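Local coordinates for uncharacterized protein YjgB (Bacillus subtilis, PDB 4YGT), which is of unknown function but is a putative secreted lipoprotein of the DUF4309 family, which belongs to the PepSY clan, at residues P76-S81 / S89-F94; D48-F53 / D67-N72; S44-V49 / F80-D85. One frame throughout, in Å; residues are numbered along the deposited sequence.

Contact 1: residues P76-S81 / S89-F94; sequences PGYGFS and SEIRYF. With EDO (1,2-ethanediol), chain C; SO4 (sulfate ion), chain B.
G79 and R92 form a hydrogen-bonded pair midway along an antiparallel β-hairpin of strands 77-82 and 88-95; the axes of segments 77-81 and 89-94 run at 167°. G79 N donates to R92 O at 2.8 Å, and R92 N to G79 O. Packing is close and buried on the face carrying Y78, F80, I91 and Y93. There Y93, with CG swung anti to the backbone N (chi1 177°), turns its ring edge toward the face of Y78, an offset edge-to-face pair with planes at 69° and Y93 CD1 3.6 Å from Y78 CE1. I91 lies beside F80, with I91 CG2 3.7 Å from F80 CE2; F53 meets the rings of both Y78 and F80. The solvent side is the R92 end of the other face, where the guanidinium leads away from strand 77-82 to a salt bridge, R92 NH2 to E90 OE2 at 3.2 Å, and a weak bond to a sulfate, probably from the crystallisation liquor. F94 lays its ring edge against the G77-G79 backbone. At the far end S89 and E90 both face S81, a classic β-bulge, and S81 OG hydrogen-bonds S89 OG at 2.8 Å, either being a possible donor.

Contact 2: residues D48-F53 / D67-N72; sequences DVHAAF and DLYHWN. With EDO (1,2-ethanediol), chain C.
F53 and Y69 bring their CA atoms to 7.7 Å where helix 48-53 runs almost along strand 67-69, the two axes 16° apart in direction and 10.9 Å apart at closest approach. That spacing is bridged by side chains. Y69 holds CG anti to the carbonyl carbon (chi1 -64°), which sets its ring beneath F53 CB. The CB comes over one face, a CH-pi contact 3.6 Å from the Y69 ring centroid, displaced toward the rim so that F53 CB lies 3.3 Å from Y69 CE1. The two rings are oblique, and V49 CG1 reaches Y69 CE2 at 3.8 Å. Helix 46-53 thus covers an outermost strand of the antiparallel sheet, and the tyrosine ring lies between them. Its hydroxyl passes over a face of the H50 ring, Y69 OH 3.5 Å from H50 CD2, and is hydrogen-bonded to G54 O just beyond the helix. An alanine here, lacking ring and hydroxyl, would probably leave a gap beside F53 CB and V49 CG1 and G54 O without its mate. The polar link is a histidine-carboxylate hydrogen bond, H50 NE2 to D67 OD2 at 2.7 Å. The oxygen lies in the imidazole plane, whereas the donor stands 56° out of the carboxylate plane. E55 OE2 bonds H50 ND1, which should hold the imidazole's rotation, while V60 N bonds D67 OD1.

Contact 3: residues S44-V49 / F80-D85; sequences STKGDV and FSYHKD
K46 lays its hydrocarbon chain, not its charge, on Y82: K46 CB sits almost exactly over the ring centre, a CH-pi contact 3.7 Å from the Y82 centroid and 10° off the ring normal. The contact places the start of helix 46-53 on the end of strand 77-82, and the helix is closed there by a capping box in which T45 OG1 accepts from D48 N at 3.1 Å and D48 OD2 accepts from T45 N at 3.0 Å. The box sets the first turn, where K46 CA stands 3.4 Å from Y82 CE1. K46 carries CG opposite its backbone N (chi1 179°) and stays extended beyond, which takes CG and CD across the CE2 side of the ring, K46 CG at 3.6 Å from Y82 CE2. The opposite face of Y82 is met near its rim by the backbone carbon of F80, so the ring is covered from both sides. One turn on, V49 divides its methyls between two aromatics: CG2 lies at the edge of Y82, while V49 CG1 rides over a face of F80, 3.8 Å from the centroid. The phenol oxygen itself hydrogen-bonds D67 OD2 of the adjacent strand, and Y82 OH also lies 3.5 Å from V49 CG1.

How the contacts relate
The three contacts share elements: strand 77-82 serves contacts 1 and 3, while helix 46-53 serves contacts 2 and 3. Contact centres lie about 9 Å (1 to 2) and 11 Å (1 to 3, 2 to 3) apart. Backbone pairing ties contact 1 to contact 2, with Y69 N 2.8 Å from Y78 O and D67 N equally far from F80 O, both probable hydrogen bonds. Contacts 2 and 3 are joined by a further probable hydrogen bond, D67 OD2 to Y82 OH at 2.7 Å. Between helix and sheet, F53 CE2 lies 3.4 Å from Y78 CD2. Ethanediol, probably from the crystallisation liquor, touches contacts 1 and 2.

Contact 1: residues P76-S81 / S89-F94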
loop_
_atom_site.group_PDB
_atom_site.type_symbol
_atom_site.label_atom_id
_atom_site.label_comp_id
_atom_site.label_asym_id
_atom_site.label_seq_id
_atom_site.Cartn_x
_atom_site.Cartn_y
_atom_site.Cartn_z
ATOM N N PRO A 76 -2.032 9.730 5.032
ATOM C CA PRO A 76 -2.662 8.405 4.930
ATOM C C PRO A 76 -2.214 7.388 5.987
ATOM O O PRO A 76 -1.203 7.564 6.665
ATOM C CB PRO A 76 -2.240 7.936 3.531
ATOM C CG PRO A 76 -0.942 8.609 3.302
ATOM C CD PRO A 76 -1.066 9.950 3.932
ATOM N N GLY A 77 -2.979 6.306 6.072
ATOM C CA GLY A 77 -2.687 5.180 6.936
ATOM C C GLY A 77 -1.696 4.248 6.285
ATOM O O GLY A 77 -1.661 4.134 5.058
ATOM N N TYR A 78 -0.850 3.610 7.102
ATOM C CA TYR A 78 0.138 2.628 6.637
ATOM C C TYR A 78 0.213 1.465 7.556
ATOM O O TYR A 78 -0.041 1.600 8.744
ATOM C CB TYR A 78 1.574 3.169 6.503
ATOM C CG TYR A 78 1.785 4.186 5.424
ATOM C CD1 TYR A 78 2.089 3.803 4.118
ATOM C CD2 TYR A 78 1.725 5.538 5.708
ATOM C CE1 TYR A 78 2.302 4.758 3.122
ATOM C CE2 TYR A 78 1.958 6.492 4.736
ATOM C CZ TYR A 78 2.215 6.106 3.447
ATOM O OH TYR A 78 2.391 7.143 2.572
ATOM N N GLY A 79 0.678 0.357 6.999
ATOM C CA GLY A 79 0.954 -0.882 7.694
ATOM C C GLY A 79 2.299 -1.395 7.231
ATOM O O GLY A 79 2.634 -1.307 6.052
ATOM N N PHE A 80 3.100 -1.886 8.165
ATOM C CA PHE A 80 4.394 -2.484 7.869
ATOM C C PHE A 80 4.494 -3.843 8.527
ATOM O O PHE A 80 4.286 -3.959 9.722
ATOM C CB PHE A 80 5.532 -1.584 8.359
ATOM C CG PHE A 80 5.552 -0.224 7.708
ATOM C CD1 PHE A 80 4.788 0.823 8.221
ATOM C CD2 PHE A 80 6.327 0.012 6.579
ATOM C CE1 PHE A 80 4.807 2.079 7.620
ATOM C CE2 PHE A 80 6.338 1.268 5.976
ATOM C CZ PHE A 80 5.577 2.290 6.502
ATOM N N SER A 81 4.771 -4.872 7.747
ATOM C CA SER A 81 5.069 -6.209 8.265
ATOM C C SER A 81 6.575 -6.419 8.057
ATOM O O SER A 81 7.180 -5.747 7.215
ATOM C CB SER A 81 4.220 -7.279 7.586
ATOM O OG SER A 81 4.623 -7.492 6.245
ATOM N N SER A 89 8.870 -6.626 5.156
ATOM C CA SER A 89 8.440 -7.662 4.212
ATOM C C SER A 89 7.307 -7.146 3.337
ATOM O O SER A 89 7.213 -7.569 2.193
ATOM C CB SER A 89 8.039 -8.955 4.916
ATOM O OG SER A 89 7.150 -8.746 5.994
ATOM N N GLU A 90 6.468 -6.199 3.843
ATOM C CA GLU A 90 5.344 -5.659 3.075
ATOM C C GLU A 90 4.939 -4.295 3.565
ATOM O O GLU A 90 4.993 -4.019 4.772
ATOM C CB GLU A 90 4.148 -6.631 3.155
ATOM C CG GLU A 90 2.931 -6.274 2.311
ATOM C CD GLU A 90 1.821 -7.306 2.293
ATOM O OE1 GLU A 90 2.091 -8.499 2.564
ATOM O OE2 GLU A 90 0.676 -6.919 1.970
ATOM N N ILE A 91 4.540 -3.425 2.622
ATOM C CA ILE A 91 4.030 -2.087 2.969
ATOM C C ILE A 91 2.582 -2.060 2.502
ATOM O O ILE A 91 2.287 -2.523 1.405
ATOM C CB ILE A 91 4.877 -0.883 2.414
ATOM C CG1 ILE A 91 6.376 -1.037 2.775
ATOM C CG2 ILE A 91 4.324 0.466 2.923
ATOM C CD1 ILE A 91 7.362 -0.068 2.086
ATOM N N ARG A 92 1.686 -1.591 3.366
ATOM C CA ARG A 92 0.273 -1.472 3.101
ATOM C C ARG A 92 -0.130 0.003 3.230
ATOM O O ARG A 92 0.088 0.614 4.276
ATOM C CB ARG A 92 -0.473 -2.375 4.081
ATOM C CG ARG A 92 -1.867 -2.748 3.663
ATOM C CD ARG A 92 -2.350 -3.934 4.465
ATOM N NE ARG A 92 -1.878 -5.218 3.942
ATOM C CZ ARG A 92 -2.136 -6.386 4.522
ATOM N NH1 ARG A 92 -2.810 -6.433 5.662
ATOM N NH2 ARG A 92 -1.679 -7.511 3.994
ATOM N N TYR A 93 -0.661 0.582 2.137
ATOM C CA TYR A 93 -1.141 1.956 2.002
ATOM C C TYR A 93 -2.673 1.940 2.136
ATOM O O TYR A 93 -3.340 1.292 1.339
ATOM C CB TYR A 93 -0.666 2.526 0.651
ATOM C CG TYR A 93 -1.151 3.918 0.333
ATOM C CD1 TYR A 93 -0.457 5.038 0.778
ATOM C CD2 TYR A 93 -2.294 4.122 -0.435
ATOM C CE1 TYR A 93 -0.924 6.327 0.521
ATOM C CE2 TYR A 93 -2.760 5.406 -0.714
ATOM C CZ TYR A 93 -2.070 6.508 -0.237
ATOM O OH TYR A 93 -2.533 7.780 -0.498
ATOM N N PHE A 94 -3.232 2.655 3.142
ATOM C CA PHE A 94 -4.666 2.609 3.415
ATOM C C PHE A 94 -5.461 3.825 2.924
ATOM O O PHE A 94 -6.695 3.844 3.045
ATOM C CB PHE A 94 -4.866 2.462 4.914
ATOM C CG PHE A 94 -4.499 1.082 5.406
ATOM C CD1 PHE A 94 -5.416 0.033 5.341
ATOM C CD2 PHE A 94 -3.266 0.846 6.006
ATOM C CE1 PHE A 94 -5.079 -1.235 5.819
ATOM C CE2 PHE A 94 -2.936 -0.415 6.488
ATOM C CZ PHE A 94 -3.841 -1.446 6.403
HETATM C C1 EDO C . 1.281 8.874 9.922
HETATM O O1 EDO C . 0.656 7.796 10.585
HETATM C C2 EDO C . 0.436 9.336 8.732
HETATM O O2 EDO C . -0.897 9.562 9.164
HETATM S S SO4 B . -2.839 -10.750 7.050
HETATM O O1 SO4 B . -1.979 -11.401 8.045
HETATM O O2 SO4 B . -3.464 -9.540 7.573
HETATM O O3 SO4 B . -2.013 -10.424 5.881
HETATM O O4 SO4 B . -3.918 -11.629 6.639
#

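Contact 2: residues D48-F53 / D67-N72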
loop_
_atom_site.group_PDB
_atom_site.type_symbol
_atom_site.label_atom_id
_atom_site.label_comp_id
_atom_site.label_asym_id
_atom_site.label_seq_id
_atom_site.Cartn_x
_atom_site.Cartn_y
_atom_site.Cartn_z
ATOM N N ASP A 48 13.644 1.636 11.667
ATOM C CA ASP A 48 13.571 2.781 10.748
ATOM C C ASP A 48 12.130 3.266 10.616
ATOM O O ASP A 48 11.893 4.463 10.505
ATOM C CB ASP A 48 14.127 2.425 9.347
ATOM C CG ASP A 48 15.606 2.063 9.258
ATOM O OD1 ASP A 48 16.405 2.606 10.055
ATOM O OD2 ASP A 48 15.973 1.276 8.353
ATOM N N VAL A 49 11.174 2.331 10.573
ATOM C CA VAL A 49 9.737 2.620 10.462
ATOM C C VAL A 49 9.307 3.436 11.695
ATOM O O VAL A 49 8.655 4.474 11.571
ATOM C CB VAL A 49 8.903 1.311 10.282
ATOM C CG1 VAL A 49 7.408 1.578 10.390
ATOM C CG2 VAL A 49 9.234 0.623 8.958
ATOM N N HIS A 50 9.699 2.965 12.875
ATOM C CA HIS A 50 9.398 3.603 14.144
ATOM C C HIS A 50 10.081 4.950 14.245
ATOM O O HIS A 50 9.483 5.893 14.757
ATOM C CB HIS A 50 9.799 2.681 15.303
ATOM C CG HIS A 50 8.817 1.580 15.531
ATOM N ND1 HIS A 50 8.342 1.295 16.791
ATOM C CD2 HIS A 50 8.212 0.757 14.640
ATOM C CE1 HIS A 50 7.483 0.298 16.633
ATOM N NE2 HIS A 50 7.377 -0.061 15.357
ATOM N N ALA A 51 11.303 5.063 13.710
ATOM C CA ALA A 51 12.040 6.324 13.661
ATOM C C ALA A 51 11.260 7.347 12.808
ATOM O O ALA A 51 11.082 8.485 13.226
ATOM C CB ALA A 51 13.444 6.095 13.093
ATOM N N ALA A 52 10.726 6.912 11.671
ATOM C CA ALA A 52 9.986 7.765 10.753
ATOM C C ALA A 52 8.568 8.112 11.221
ATOM O O ALA A 52 8.196 9.275 11.147
ATOM C CB ALA A 52 9.913 7.111 9.379
ATOM N N PHE A 53 7.790 7.123 11.656
ATOM C CA PHE A 53 6.377 7.252 11.985
ATOM C C PHE A 53 6.026 7.324 13.461
ATOM O O PHE A 53 4.880 7.652 13.779
ATOM C CB PHE A 53 5.630 6.054 11.393
ATOM C CG PHE A 53 5.408 6.095 9.903
ATOM C CD1 PHE A 53 6.387 5.646 9.023
ATOM C CD2 PHE A 53 4.221 6.585 9.376
ATOM C CE1 PHE A 53 6.181 5.684 7.642
ATOM C CE2 PHE A 53 4.014 6.617 7.993
ATOM C CZ PHE A 53 4.998 6.168 7.135
ATOM N N ASP A 67 2.630 -3.318 11.839
ATOM C CA ASP A 67 2.720 -2.097 12.646
ATOM C C ASP A 67 1.758 -1.157 11.959
ATOM O O ASP A 67 1.963 -0.858 10.784
ATOM C CB ASP A 67 4.158 -1.552 12.690
ATOM C CG ASP A 67 4.988 -2.086 13.831
ATOM O OD1 ASP A 67 4.404 -2.675 14.778
ATOM O OD2 ASP A 67 6.207 -1.906 13.794
ATOM N N LEU A 68 0.632 -0.824 12.608
ATOM C CA LEU A 68 -0.397 -0.024 11.938
ATOM C C LEU A 68 -0.426 1.445 12.388
ATOM O O LEU A 68 -0.415 1.763 13.582
ATOM C CB LEU A 68 -1.772 -0.662 12.121
ATOM C CG LEU A 68 -1.965 -1.992 11.432
ATOM C CD1 LEU A 68 -3.077 -2.785 12.106
ATOM C CD2 LEU A 68 -2.217 -1.813 9.928
ATOM N N TYR A 69 -0.426 2.332 11.387
ATOM C CA TYR A 69 -0.440 3.777 11.560
ATOM C C TYR A 69 -1.707 4.282 10.936
ATOM O O TYR A 69 -1.939 4.099 9.744
ATOM C CB TYR A 69 0.817 4.403 10.944
ATOM C CG TYR A 69 2.085 3.953 11.641
ATOM C CD1 TYR A 69 2.559 4.619 12.764
ATOM C CD2 TYR A 69 2.805 2.851 11.182
ATOM C CE1 TYR A 69 3.721 4.210 13.413
ATOM C CE2 TYR A 69 3.978 2.433 11.818
ATOM C CZ TYR A 69 4.427 3.114 12.937
ATOM O OH TYR A 69 5.586 2.733 13.562
ATOM N N HIS A 70 -2.580 4.811 11.775
ATOM C CA HIS A 70 -3.890 5.300 11.381
ATOM C C HIS A 70 -3.762 6.524 10.495
ATOM O O HIS A 70 -2.798 7.269 10.627
ATOM C CB HIS A 70 -4.698 5.651 12.652
ATOM C CG HIS A 70 -6.173 5.653 12.436
ATOM N ND1 HIS A 70 -6.834 6.780 11.991
ATOM C CD2 HIS A 70 -7.071 4.656 12.608
ATOM C CE1 HIS A 70 -8.109 6.440 11.910
ATOM N NE2 HIS A 70 -8.298 5.167 12.262
ATOM N N TRP A 71 -4.731 6.745 9.602
ATOM C CA TRP A 71 -4.753 7.960 8.795
ATOM C C TRP A 71 -5.043 9.146 9.721
ATOM O O TRP A 71 -5.754 9.004 10.714
ATOM C CB TRP A 71 -5.762 7.887 7.616
ATOM C CG TRP A 71 -7.147 7.375 7.939
ATOM C CD1 TRP A 71 -8.058 7.934 8.796
ATOM C CD2 TRP A 71 -7.819 6.268 7.306
ATOM N NE1 TRP A 71 -9.245 7.235 8.753
ATOM C CE2 TRP A 71 -9.125 6.204 7.846
ATOM C CE3 TRP A 71 -7.425 5.299 6.350
ATOM C CZ2 TRP A 71 -10.045 5.209 7.467
ATOM C CZ3 TRP A 71 -8.341 4.325 5.967
ATOM C CH2 TRP A 71 -9.629 4.281 6.527
ATOM N N ASN A 72 -4.422 10.281 9.444
ATOM C CA ASN A 72 -4.582 11.496 10.249
ATOM C C ASN A 72 -4.687 12.681 9.290
ATOM O O ASN A 72 -3.726 12.948 8.572
ATOM C CB ASN A 72 -3.404 11.641 11.213
ATOM C CG ASN A 72 -3.574 12.727 12.235
ATOM O OD1 ASN A 72 -4.268 13.724 12.024
ATOM N ND2 ASN A 72 -2.961 12.535 13.387
HETATM C C1 EDO C . 1.281 8.874 9.922
HETATM O O1 EDO C . 0.656 7.796 10.585
HETATM C C2 EDO C . 0.436 9.336 8.732
HETATM O O2 EDO C . -0.897 9.562 9.164
#

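Contact 3: residues S44-V49 / F80-D85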
loop_
_atom_site.group_PDB
_atom_site.type_symbol
_atom_site.label_atom_id
_atom_site.label_comp_id
_atom_site.label_asym_id
_atom_site.label_seq_id
_atom_site.Cartn_x
_atom_site.Cartn_y
_atom_site.Cartn_z
ATOM N N SER A 44 15.104 -1.658 4.756
ATOM C CA SER A 44 14.817 -0.838 5.934
ATOM C C SER A 44 14.234 -1.734 7.022
ATOM O O SER A 44 13.626 -2.771 6.706
ATOM C CB SER A 44 13.867 0.303 5.590
ATOM O OG SER A 44 14.452 1.133 4.602
ATOM N N THR A 45 14.421 -1.346 8.295
ATOM C CA THR A 45 13.994 -2.148 9.444
ATOM C C THR A 45 12.734 -1.635 10.132
ATOM O O THR A 45 12.246 -0.566 9.778
ATOM C CB THR A 45 15.107 -2.161 10.496
ATOM O OG1 THR A 45 15.340 -0.819 10.932
ATOM C CG2 THR A 45 16.381 -2.805 10.005
ATOM N N LYS A 46 12.259 -2.380 11.177
ATOM C CA LYS A 46 11.166 -2.017 12.093
ATOM C C LYS A 46 11.574 -0.716 12.813
ATOM O O LYS A 46 10.765 0.200 12.957
ATOM C CB LYS A 46 10.928 -3.176 13.093
ATOM C CG LYS A 46 9.834 -2.952 14.129
ATOM C CD LYS A 46 9.526 -4.260 14.860
ATOM C CE LYS A 46 8.196 -4.296 15.571
ATOM N NZ LYS A 46 7.878 -5.666 16.067
ATOM N N GLY A 47 12.857 -0.653 13.191
ATOM C CA GLY A 47 13.495 0.486 13.835
ATOM C C GLY A 47 13.426 1.747 12.997
ATOM O O GLY A 47 13.163 2.816 13.547
ATOM N N ASP A 48 13.644 1.636 11.667
ATOM C CA ASP A 48 13.571 2.781 10.748
ATOM C C ASP A 48 12.130 3.266 10.616
ATOM O O ASP A 48 11.893 4.463 10.505
ATOM C CB ASP A 48 14.127 2.425 9.347
ATOM C CG ASP A 48 15.606 2.063 9.258
ATOM O OD1 ASP A 48 16.405 2.606 10.055
ATOM O OD2 ASP A 48 15.973 1.276 8.353
ATOM N N VAL A 49 11.174 2.331 10.573
ATOM C CA VAL A 49 9.737 2.620 10.462
ATOM C C VAL A 49 9.307 3.436 11.695
ATOM O O VAL A 49 8.655 4.474 11.571
ATOM C CB VAL A 49 8.903 1.311 10.282
ATOM C CG1 VAL A 49 7.408 1.578 10.390
ATOM C CG2 VAL A 49 9.234 0.623 8.958
ATOM N N PHE A 80 3.100 -1.886 8.165
ATOM C CA PHE A 80 4.394 -2.484 7.869
ATOM C C PHE A 80 4.494 -3.843 8.527
ATOM O O PHE A 80 4.286 -3.959 9.722
ATOM C CB PHE A 80 5.532 -1.584 8.359
ATOM C CG PHE A 80 5.552 -0.224 7.708
ATOM C CD1 PHE A 80 4.788 0.823 8.221
ATOM C CD2 PHE A 80 6.327 0.012 6.579
ATOM C CE1 PHE A 80 4.807 2.079 7.620
ATOM C CE2 PHE A 80 6.338 1.268 5.976
ATOM C CZ PHE A 80 5.577 2.290 6.502
ATOM N N SER A 81 4.771 -4.872 7.747
ATOM C CA SER A 81 5.069 -6.209 8.265
ATOM C C SER A 81 6.575 -6.419 8.057
ATOM O O SER A 81 7.180 -5.747 7.215
ATOM C CB SER A 81 4.220 -7.279 7.586
ATOM O OG SER A 81 4.623 -7.492 6.245
ATOM N N TYR A 82 7.188 -7.299 8.844
ATOM C CA TYR A 82 8.632 -7.528 8.795
ATOM C C TYR A 82 9.017 -9.003 8.663
ATOM O O TYR A 82 8.269 -9.881 9.102
ATOM C CB TYR A 82 9.259 -6.970 10.079
ATOM C CG TYR A 82 8.771 -5.579 10.435
ATOM C CD1 TYR A 82 9.194 -4.462 9.714
ATOM C CD2 TYR A 82 7.856 -5.382 11.471
ATOM C CE1 TYR A 82 8.711 -3.188 10.005
ATOM C CE2 TYR A 82 7.372 -4.105 11.777
ATOM C CZ TYR A 82 7.823 -3.008 11.057
ATOM O OH TYR A 82 7.383 -1.739 11.360
ATOM N N HIS A 83 10.221 -9.276 8.105
ATOM C CA HIS A 83 10.778 -10.637 8.070
ATOM C C HIS A 83 11.320 -10.959 9.476
ATOM O O HIS A 83 11.305 -10.088 10.357
ATOM C CB HIS A 83 11.907 -10.783 7.024
ATOM C CG HIS A 83 11.546 -10.464 5.605
ATOM N ND1 HIS A 83 10.800 -11.331 4.843
ATOM C CD2 HIS A 83 11.940 -9.428 4.828
ATOM C CE1 HIS A 83 10.717 -10.772 3.645
ATOM N NE2 HIS A 83 11.395 -9.629 3.588
ATOM N N LYS A 84 11.836 -12.184 9.676
ATOM C CA LYS A 84 12.436 -12.606 10.937
ATOM C C LYS A 84 13.603 -11.653 11.321
ATOM O O LYS A 84 13.671 -11.202 12.469
ATOM C CB LYS A 84 12.918 -14.068 10.812
ATOM C CG LYS A 84 12.961 -14.844 12.123
ATOM C CD LYS A 84 13.367 -16.312 11.889
ATOM C CE LYS A 84 13.461 -17.117 13.167
ATOM N NZ LYS A 84 13.626 -18.572 12.901
ATOM N N ASP A 85 14.444 -11.274 10.319
ATOM C CA ASP A 85 15.622 -10.392 10.429
ATOM C C ASP A 85 15.268 -8.905 10.731
ATOM O O ASP A 85 16.176 -8.081 10.853
ATOM C CB ASP A 85 16.490 -10.487 9.146
ATOM C CG ASP A 85 15.949 -9.868 7.858
ATOM O OD1 ASP A 85 14.825 -9.294 7.888
ATOM O OD2 ASP A 85 16.666 -9.924 6.826
#